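Local structure of tumor necrosis factor ligand superfamily member 13 (1U5X) at residues A[8-13]-A[133-138]; A[53-58]-A[70-75]. The protein acts as a homotrimeric cytokine of the tumor necrosis factor family that binds the receptors TACI and BCMA and takes part in regulating tumor cell growth. All blocks are in the same frame, centred on the assembly; numbering follows the deposited sequence.

Contact 1. Residues A[8-13]-A[133-138]; sequences LHLVPV and TFLGFV
L10 and L135 lie side by side on neighbouring antiparallel strands, pointing the same way into the interior. In L10, CB sits 3.4 Å from L135 O, CG passes the same oxygen, and CD1 ends the chain 3.8 Å from L135 CD2 while also meeting the edge of the F137 ring at CE1. CG of L10 is anti to its carbonyl carbon (chi1 -55°), and the extended second torsion (158°) carries CD1 on toward L135. The backbones are joined at two hydrogen-bonded pairs, L8 with F137 and L10 with L135, each closed by two N-H...O=C bonds; L10 N to L135 O, at 2.8 Å, is the shortest of the four. H9 and G136 form the non-hydrogen-bonded pair between them. On that other face the end of the H9 side chain turns back toward F134, the two rings meeting obliquely, H9 CE1 reaching F134 CD1 at 3.7 Å with the planes inclined by 35°. H9 ND1 is hydrogen-bonded to Y56 OH, and F107 of the second subunit meets the H9 ring. At the far end P12 CG packs on T133 CG2. The contact thus joins the N-terminal strand to the C-terminal strand of the jelly roll with two unlike faces: a leucine and phenylalanine layer turned to the core, and an aromatic one whose polar imidazole nitrogen is satisfied by a tyrosine where the next subunit packs.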
ATOM      1  N   LEU A   8      14.125  -4.036  -6.360  1.00 14.20           N
ATOM      2  CA  LEU A   8      13.921  -3.639  -7.776  1.00 14.55           C
ATOM      3  C   LEU A   8      12.710  -2.749  -7.864  1.00 15.22           C
ATOM      4  O   LEU A   8      11.661  -3.138  -7.449  1.00 18.58           O
ATOM      5  CB  LEU A   8      13.743  -4.882  -8.678  1.00 19.80           C
ATOM      6  CG  LEU A   8      13.608  -4.671 -10.186  1.00 23.23           C
ATOM      7  CD1 LEU A   8      14.852  -4.091 -10.778  1.00 19.08           C
ATOM      8  CD2 LEU A   8      13.234  -6.011 -10.863  1.00 24.09           C
ATOM      9  N   HIS A   9      12.868  -1.533  -8.393  1.00 16.73           N
ATOM     10  CA  HIS A   9      11.761  -0.620  -8.603  1.00 15.45           C
ATOM     11  C   HIS A   9      11.759  -0.301 -10.096  1.00 15.55           C
ATOM     12  O   HIS A   9      12.762   0.132 -10.652  1.00 15.62           O
ATOM     13  CB  HIS A   9      11.894   0.652  -7.769  1.00 16.03           C
ATOM     14  CG  HIS A   9      10.708   1.558  -7.842  1.00 14.61           C
ATOM     15  ND1 HIS A   9       9.578   1.382  -7.056  1.00 16.39           N
ATOM     16  CD2 HIS A   9      10.476   2.660  -8.599  1.00 18.77           C
ATOM     17  CE1 HIS A   9       8.728   2.368  -7.308  1.00 14.99           C
ATOM     18  NE2 HIS A   9       9.244   3.150  -8.243  1.00 17.02           N
ATOM     19  N   LEU A  10      10.608  -0.534 -10.711  1.00 14.62           N
ATOM     20  CA  LEU A  10      10.393  -0.461 -12.143  1.00 15.04           C
ATOM     21  C   LEU A  10       9.298   0.538 -12.481  1.00 13.34           C
ATOM     22  O   LEU A  10       8.311   0.692 -11.717  1.00 14.59           O
ATOM     23  CB  LEU A  10       9.916  -1.820 -12.633  1.00 15.21           C
ATOM     24  CG  LEU A  10      10.777  -3.030 -12.314  1.00 17.70           C
ATOM     25  CD1 LEU A  10       9.928  -4.294 -12.388  1.00 24.95           C
ATOM     26  CD2 LEU A  10      11.928  -3.110 -13.276  1.00 20.77           C
ATOM     27  N   VAL A  11       9.476   1.207 -13.611  1.00 13.14           N
ATOM     28  CA  VAL A  11       8.504   2.171 -14.108  1.00 15.65           C
ATOM     29  C   VAL A  11       8.230   1.913 -15.586  1.00 12.19           C
ATOM     30  O   VAL A  11       8.951   1.144 -16.229  1.00 16.25           O
ATOM     31  CB  VAL A  11       9.001   3.614 -13.881  1.00 15.82           C
ATOM     32  CG1 VAL A  11       9.224   3.855 -12.385  1.00 21.14           C
ATOM     33  CG2 VAL A  11      10.244   3.897 -14.677  1.00 16.43           C
ATOM     34  N   PRO A  12       7.180   2.508 -16.153  1.00 14.05           N
ATOM     35  CA  PRO A  12       6.858   2.224 -17.551  1.00 14.49           C
ATOM     36  C   PRO A  12       7.841   2.790 -18.584  1.00 17.04           C
ATOM     37  O   PRO A  12       8.422   3.871 -18.423  1.00 17.00           O
ATOM     38  CB  PRO A  12       5.487   2.872 -17.744  1.00 18.56           C
ATOM     39  CG  PRO A  12       4.923   3.053 -16.334  1.00 16.03           C
ATOM     40  CD  PRO A  12       6.172   3.387 -15.544  1.00 16.15           C
ATOM     41  N   VAL A  13       7.976   2.048 -19.669  1.00 17.44           N
ATOM     42  CA  VAL A  13       8.609   2.560 -20.882  1.00 17.11           C
ATOM     43  C   VAL A  13       7.526   2.843 -21.935  1.00 19.17           C
ATOM     44  O   VAL A  13       7.589   3.832 -22.663  1.00 23.73           O
ATOM     45  CB  VAL A  13       9.706   1.613 -21.436  1.00 20.18           C
ATOM     46  CG1 VAL A  13      10.647   1.199 -20.390  1.00 22.30           C
ATOM     47  CG2 VAL A  13       9.152   0.402 -22.117  1.00 27.23           C
ATOM     48  N   THR A 133       2.462   4.978 -12.090  1.00 16.18           N
ATOM     49  CA  THR A 133       2.407   3.560 -12.436  1.00 15.06           C
ATOM     50  C   THR A 133       3.801   2.999 -12.175  1.00 14.22           C
ATOM     51  O   THR A 133       4.770   3.487 -12.719  1.00 15.39           O
ATOM     52  CB  THR A 133       2.023   3.406 -13.901  1.00 14.33           C
ATOM     53  OG1 THR A 133       0.724   3.948 -14.085  1.00 16.78           O
ATOM     54  CG2 THR A 133       1.896   1.975 -14.311  1.00 17.29           C
ATOM     55  N   PHE A 134       3.887   2.004 -11.303  1.00 14.06           N
ATOM     56  CA  PHE A 134       5.149   1.407 -10.945  1.00 14.79           C
ATOM     57  C   PHE A 134       4.969   0.018 -10.364  1.00 18.81           C
ATOM     58  O   PHE A 134       3.859  -0.408 -10.046  1.00 16.24           O
ATOM     59  CB  PHE A 134       5.944   2.358 -10.027  1.00 14.61           C
ATOM     60  CG  PHE A 134       5.207   2.809  -8.802  1.00 15.00           C
ATOM     61  CD1 PHE A 134       5.113   1.990  -7.695  1.00 14.79           C
ATOM     62  CD2 PHE A 134       4.664   4.088  -8.737  1.00 15.17           C
ATOM     63  CE1 PHE A 134       4.446   2.415  -6.550  1.00 17.25           C
ATOM     64  CE2 PHE A 134       4.007   4.495  -7.595  1.00 14.33           C
ATOM     65  CZ  PHE A 134       3.925   3.694  -6.520  1.00 17.14           C
ATOM     66  N   LEU A 135       6.081  -0.692 -10.275  1.00 16.49           N
ATOM     67  CA  LEU A 135       6.099  -2.078  -9.851  1.00 17.27           C
ATOM     68  C   LEU A 135       7.392  -2.312  -9.104  1.00 15.50           C
ATOM     69  O   LEU A 135       8.470  -1.940  -9.571  1.00 17.72           O
ATOM     70  CB  LEU A 135       6.057  -3.009 -11.070  1.00 14.95           C
ATOM     71  CG  LEU A 135       6.147  -4.525 -10.756  1.00 18.45           C
ATOM     72  CD1 LEU A 135       4.939  -5.010  -9.983  1.00 19.90           C
ATOM     73  CD2 LEU A 135       6.295  -5.308 -12.084  1.00 15.46           C
ATOM     74  N   GLY A 136       7.310  -2.921  -7.932  1.00 15.99           N
ATOM     75  CA  GLY A 136       8.539  -3.198  -7.228  1.00 15.02           C
ATOM     76  C   GLY A 136       8.567  -4.402  -6.319  1.00 17.97           C
ATOM     77  O   GLY A 136       7.548  -5.005  -6.007  1.00 17.44           O
ATOM     78  N   PHE A 137       9.793  -4.745  -5.917  1.00 16.47           N
ATOM     79  CA  PHE A 137      10.133  -5.962  -5.180  1.00 16.08           C
ATOM     80  C   PHE A 137      11.139  -5.683  -4.077  1.00 17.93           C
ATOM     81  O   PHE A 137      12.118  -4.974  -4.305  1.00 16.30           O
ATOM     82  CB  PHE A 137      10.824  -7.002  -6.107  1.00 19.09           C
ATOM     83  CG  PHE A 137       9.994  -7.452  -7.303  1.00 16.62           C
ATOM     84  CD1 PHE A 137       9.801  -6.618  -8.385  1.00 16.26           C
ATOM     85  CD2 PHE A 137       9.436  -8.718  -7.346  1.00 16.28           C
ATOM     86  CE1 PHE A 137       9.055  -7.025  -9.449  1.00 14.89           C
ATOM     87  CE2 PHE A 137       8.704  -9.128  -8.432  1.00 19.12           C
ATOM     88  CZ  PHE A 137       8.493  -8.275  -9.471  1.00 17.46           C
ATOM     89  N   VAL A 138      10.978  -6.316  -2.911  1.00 14.78           N
ATOM     90  CA  VAL A 138      11.994  -6.327  -1.882  1.00 12.33           C
ATOM     91  C   VAL A 138      12.113  -7.746  -1.335  1.00 16.80           C
ATOM     92  O   VAL A 138      11.148  -8.296  -0.772  1.00 14.84           O
ATOM     93  CB  VAL A 138      11.613  -5.444  -0.675  1.00 16.26           C
ATOM     94  CG1 VAL A 138      12.725  -5.489   0.407  1.00 15.31           C
ATOM     95  CG2 VAL A 138      11.314  -4.010  -1.137  1.00 18.94           C
TER

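Contact 2. Residues A[53-58]-A[70-75]; sequences YLLYSQ and QVVSRE
V72 overlaps two side chains of strand 53-58, one with each methyl. Its CG2 lies 3.9 Å from S57 CB, and its CG1 meets L55 CD2 at 4.1 Å, where the two branched chains cross at a slant. CG1 is anti to the backbone N and CG2 anti to the carbonyl carbon (chi1 180°), a setting that spreads the methyls along the strand so that each reaches a different residue. L55 also packs on I115, and V72 on F84, which extends the apolar layer beyond the pair. The two segments are not neighbours in a sheet: the nearest CA atoms, those of S57 and V72, are 7.9 Å apart, and the approach is made through side chains. This is the inside of the TNF-family jelly roll, where strands 53-58 and 71-75 face each other across the core; strand 53-58 is bordered by 134-139 and 99-109, and strand 71-75 by 80-85 and 114-119. The polar link sits at the end of the apolar row. There the bent side chain of Q70 brings NE2 within 3.0 Å of S57 OG, an N-H...O bond of 153° in which the hydroxyl oxygen accepts and stands 17° out of the amide plane. The same nitrogen is hydrogen-bonded to C101 O, from the residue disulfide-linked to C86, so two acceptors hold the buried NE2. On the reverse side, Q58 OE1 is hydrogen-bonded to S103 OG of the second subunit, and Q58 NE2 to R85 O of that subunit and to G132 O of its own chain.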
ATOM      1  N   TYR A  53       9.275 -12.302  -0.942  1.00 12.55           N
ATOM      2  CA  TYR A  53       9.377 -10.943  -1.430  1.00 12.91           C
ATOM      3  C   TYR A  53       8.144 -10.176  -1.125  1.00 16.91           C
ATOM      4  O   TYR A  53       7.045 -10.687  -1.258  1.00 14.66           O
ATOM      5  CB  TYR A  53       9.484 -10.957  -2.959  1.00 15.55           C
ATOM      6  CG  TYR A  53      10.746 -11.562  -3.494  1.00 14.20           C
ATOM      7  CD1 TYR A  53      10.866 -12.939  -3.685  1.00 14.42           C
ATOM      8  CD2 TYR A  53      11.814 -10.749  -3.878  1.00 13.75           C
ATOM      9  CE1 TYR A  53      12.026 -13.499  -4.221  1.00 12.37           C
ATOM     10  CE2 TYR A  53      12.991 -11.308  -4.417  1.00 20.90           C
ATOM     11  CZ  TYR A  53      13.090 -12.670  -4.573  1.00 15.26           C
ATOM     12  OH  TYR A  53      14.232 -13.186  -5.116  1.00 15.34           O
ATOM     13  N   LEU A  54       8.334  -8.928  -0.730  1.00 16.59           N
ATOM     14  CA  LEU A  54       7.296  -7.924  -0.822  1.00 16.90           C
ATOM     15  C   LEU A  54       7.215  -7.473  -2.268  1.00 16.82           C
ATOM     16  O   LEU A  54       8.240  -7.087  -2.865  1.00 14.68           O
ATOM     17  CB  LEU A  54       7.679  -6.745   0.060  1.00 15.26           C
ATOM     18  CG  LEU A  54       6.725  -5.546   0.023  1.00 16.27           C
ATOM     19  CD1 LEU A  54       5.345  -5.920   0.556  1.00 20.54           C
ATOM     20  CD2 LEU A  54       7.340  -4.365   0.831  1.00 17.45           C
ATOM     21  N   LEU A  55       6.005  -7.559  -2.844  1.00 15.64           N
ATOM     22  CA  LEU A  55       5.730  -7.155  -4.205  1.00 14.82           C
ATOM     23  C   LEU A  55       4.672  -6.082  -4.119  1.00 14.96           C
ATOM     24  O   LEU A  55       3.651  -6.272  -3.497  1.00 17.81           O
ATOM     25  CB  LEU A  55       5.181  -8.359  -4.994  1.00 19.44           C
ATOM     26  CG  LEU A  55       5.087  -8.414  -6.503  1.00 30.24           C
ATOM     27  CD1 LEU A  55       6.110  -7.606  -7.231  1.00 35.48           C
ATOM     28  CD2 LEU A  55       5.142  -9.892  -6.931  1.00 23.41           C
ATOM     29  N   TYR A  56       4.913  -4.953  -4.766  1.00 16.67           N
ATOM     30  CA  TYR A  56       3.941  -3.857  -4.769  1.00 15.58           C
ATOM     31  C   TYR A  56       3.725  -3.400  -6.203  1.00 15.29           C
ATOM     32  O   TYR A  56       4.632  -3.472  -7.035  1.00 15.50           O
ATOM     33  CB  TYR A  56       4.378  -2.693  -3.871  1.00 17.23           C
ATOM     34  CG  TYR A  56       5.704  -2.036  -4.207  1.00 15.04           C
ATOM     35  CD1 TYR A  56       5.787  -1.022  -5.125  1.00 17.14           C
ATOM     36  CD2 TYR A  56       6.867  -2.457  -3.561  1.00 17.35           C
ATOM     37  CE1 TYR A  56       7.024  -0.405  -5.410  1.00 15.40           C
ATOM     38  CE2 TYR A  56       8.097  -1.898  -3.829  1.00 15.80           C
ATOM     39  CZ  TYR A  56       8.166  -0.843  -4.743  1.00 18.69           C
ATOM     40  OH  TYR A  56       9.402  -0.304  -4.994  1.00 14.52           O
ATOM     41  N   SER A  57       2.516  -2.916  -6.480  1.00 14.61           N
ATOM     42  CA  SER A  57       2.091  -2.521  -7.808  1.00 14.37           C
ATOM     43  C   SER A  57       1.138  -1.356  -7.684  1.00 14.47           C
ATOM     44  O   SER A  57       0.175  -1.413  -6.933  1.00 16.55           O
ATOM     45  CB  SER A  57       1.369  -3.667  -8.494  1.00 16.13           C
ATOM     46  OG  SER A  57       0.671  -3.222  -9.651  1.00 17.39           O
ATOM     47  N   GLN A  58       1.404  -0.292  -8.429  1.00 16.63           N
ATOM     48  CA  GLN A  58       0.446   0.775  -8.602  1.00 12.82           C
ATOM     49  C   GLN A  58       0.242   1.007 -10.075  1.00 14.90           C
ATOM     50  O   GLN A  58       1.199   0.981 -10.878  1.00 15.98           O
ATOM     51  CB  GLN A  58       0.877   2.101  -7.970  1.00 15.74           C
ATOM     52  CG  GLN A  58      -0.221   3.209  -8.026  1.00 14.09           C
ATOM     53  CD  GLN A  58       0.134   4.417  -7.172  1.00 15.42           C
ATOM     54  OE1 GLN A  58       0.073   4.322  -5.921  1.00 15.93           O
ATOM     55  NE2 GLN A  58       0.424   5.549  -7.808  1.00 12.99           N
ATOM     56  N   GLN A  70      -5.610  -3.867 -11.848  1.00 16.25           N
ATOM     57  CA  GLN A  70      -4.508  -4.668 -12.342  1.00 13.85           C
ATOM     58  C   GLN A  70      -4.450  -5.972 -11.584  1.00 15.44           C
ATOM     59  O   GLN A  70      -4.844  -6.040 -10.447  1.00 15.75           O
ATOM     60  CB  GLN A  70      -3.184  -3.940 -12.255  1.00 11.82           C
ATOM     61  CG  GLN A  70      -2.582  -3.808 -10.877  1.00 13.00           C
ATOM     62  CD  GLN A  70      -2.979  -2.531 -10.232  1.00 12.50           C
ATOM     63  OE1 GLN A  70      -4.074  -1.972 -10.529  1.00 14.10           O
ATOM     64  NE2 GLN A  70      -2.119  -2.042  -9.341  1.00 13.97           N
ATOM     65  N   VAL A  71      -3.922  -6.996 -12.236  1.00 12.39           N
ATOM     66  CA  VAL A  71      -3.769  -8.309 -11.672  1.00 12.22           C
ATOM     67  C   VAL A  71      -2.317  -8.732 -11.748  1.00 15.75           C
ATOM     68  O   VAL A  71      -1.733  -8.734 -12.827  1.00 15.32           O
ATOM     69  CB  VAL A  71      -4.592  -9.334 -12.485  1.00 15.56           C
ATOM     70  CG1 VAL A  71      -4.629 -10.686 -11.769  1.00 17.02           C
ATOM     71  CG2 VAL A  71      -6.012  -8.819 -12.762  1.00 21.49           C
ATOM     72  N   VAL A  72      -1.739  -9.100 -10.614  1.00 15.79           N
ATOM     73  CA  VAL A  72      -0.343  -9.522 -10.510  1.00 13.75           C
ATOM     74  C   VAL A  72      -0.271 -11.017 -10.243  1.00 13.19           C
ATOM     75  O   VAL A  72      -0.868 -11.491  -9.286  1.00 14.66           O
ATOM     76  CB  VAL A  72       0.376  -8.780  -9.347  1.00 12.83           C
ATOM     77  CG1 VAL A  72       1.818  -9.202  -9.210  1.00 17.92           C
ATOM     78  CG2 VAL A  72       0.308  -7.244  -9.542  1.00 19.21           C
ATOM     79  N   SER A  73       0.424 -11.756 -11.117  1.00 12.18           N
ATOM     80  CA  SER A  73       0.456 -13.213 -11.102  1.00 13.46           C
ATOM     81  C   SER A  73       1.865 -13.761 -11.248  1.00 14.09           C
ATOM     82  O   SER A  73       2.778 -13.072 -11.748  1.00 16.08           O
ATOM     83  CB  SER A  73      -0.413 -13.813 -12.217  1.00 15.96           C
ATOM     84  OG  SER A  73      -1.702 -13.248 -12.261  1.00 16.84           O
ATOM     85  N   ARG A  74       2.026 -14.997 -10.804  1.00 18.38           N
ATOM     86  CA  ARG A  74       3.256 -15.746 -10.989  1.00 18.67           C
ATOM     87  C   ARG A  74       2.998 -16.992 -11.838  1.00 17.17           C
ATOM     88  O   ARG A  74       1.999 -17.705 -11.676  1.00 17.74           O
ATOM     89  CB  ARG A  74       3.909 -16.104  -9.646  1.00 20.96           C
ATOM     90  CG  ARG A  74       3.283 -17.255  -8.860  1.00 29.08           C
ATOM     91  CD  ARG A  74       4.308 -18.076  -8.082  1.00 33.94           C
ATOM     92  NE  ARG A  74       3.763 -18.572  -6.825  1.00 39.57           N
ATOM     93  CZ  ARG A  74       3.452 -19.844  -6.570  1.00 45.04           C
ATOM     94  NH1 ARG A  74       3.620 -20.790  -7.488  1.00 43.71           N
ATOM     95  NH2 ARG A  74       2.956 -20.177  -5.381  1.00 50.07           N
ATOM     96  N   GLU A  75       3.896 -17.257 -12.774  1.00 16.48           N
ATOM     97  CA  GLU A  75       3.812 -18.505 -13.525  1.00 16.00           C
ATOM     98  C   GLU A  75       5.160 -19.188 -13.365  1.00 19.34           C
ATOM     99  O   GLU A  75       6.184 -18.599 -13.681  1.00 17.11           O
ATOM    100  CB  GLU A  75       3.482 -18.286 -15.008  1.00 21.34           C
ATOM    101  CG  GLU A  75       3.088 -16.888 -15.406  1.00 23.03           C
ATOM    102  CD  GLU A  75       2.758 -16.741 -16.888  1.00 26.05           C
ATOM    103  OE1 GLU A  75       2.816 -17.755 -17.644  1.00 29.85           O
ATOM    104  OE2 GLU A  75       2.468 -15.600 -17.309  1.00 31.63           O
TER

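Contact 1 and contact 2 lie with their centres about 10 Å apart and meet through neighbouring strands, 134-139 and 53-58, of one sheet. V138 N is 2.8 Å from L54 O, a probable hydrogen bond, and on the core side L55 packs against F137, so the leucine that meets V72 in contact 2 also touches the inner layer of contact 1. On the opposite face the bond from H9 to Y56 ties the first strand of contact 1 to the first strand of contact 2. Along the sequence contact 2 is nested inside the span closed by contact 1. Both contacts reach the second subunit, through H9, F134 and V138 in one and Y56 and Q58 in the other.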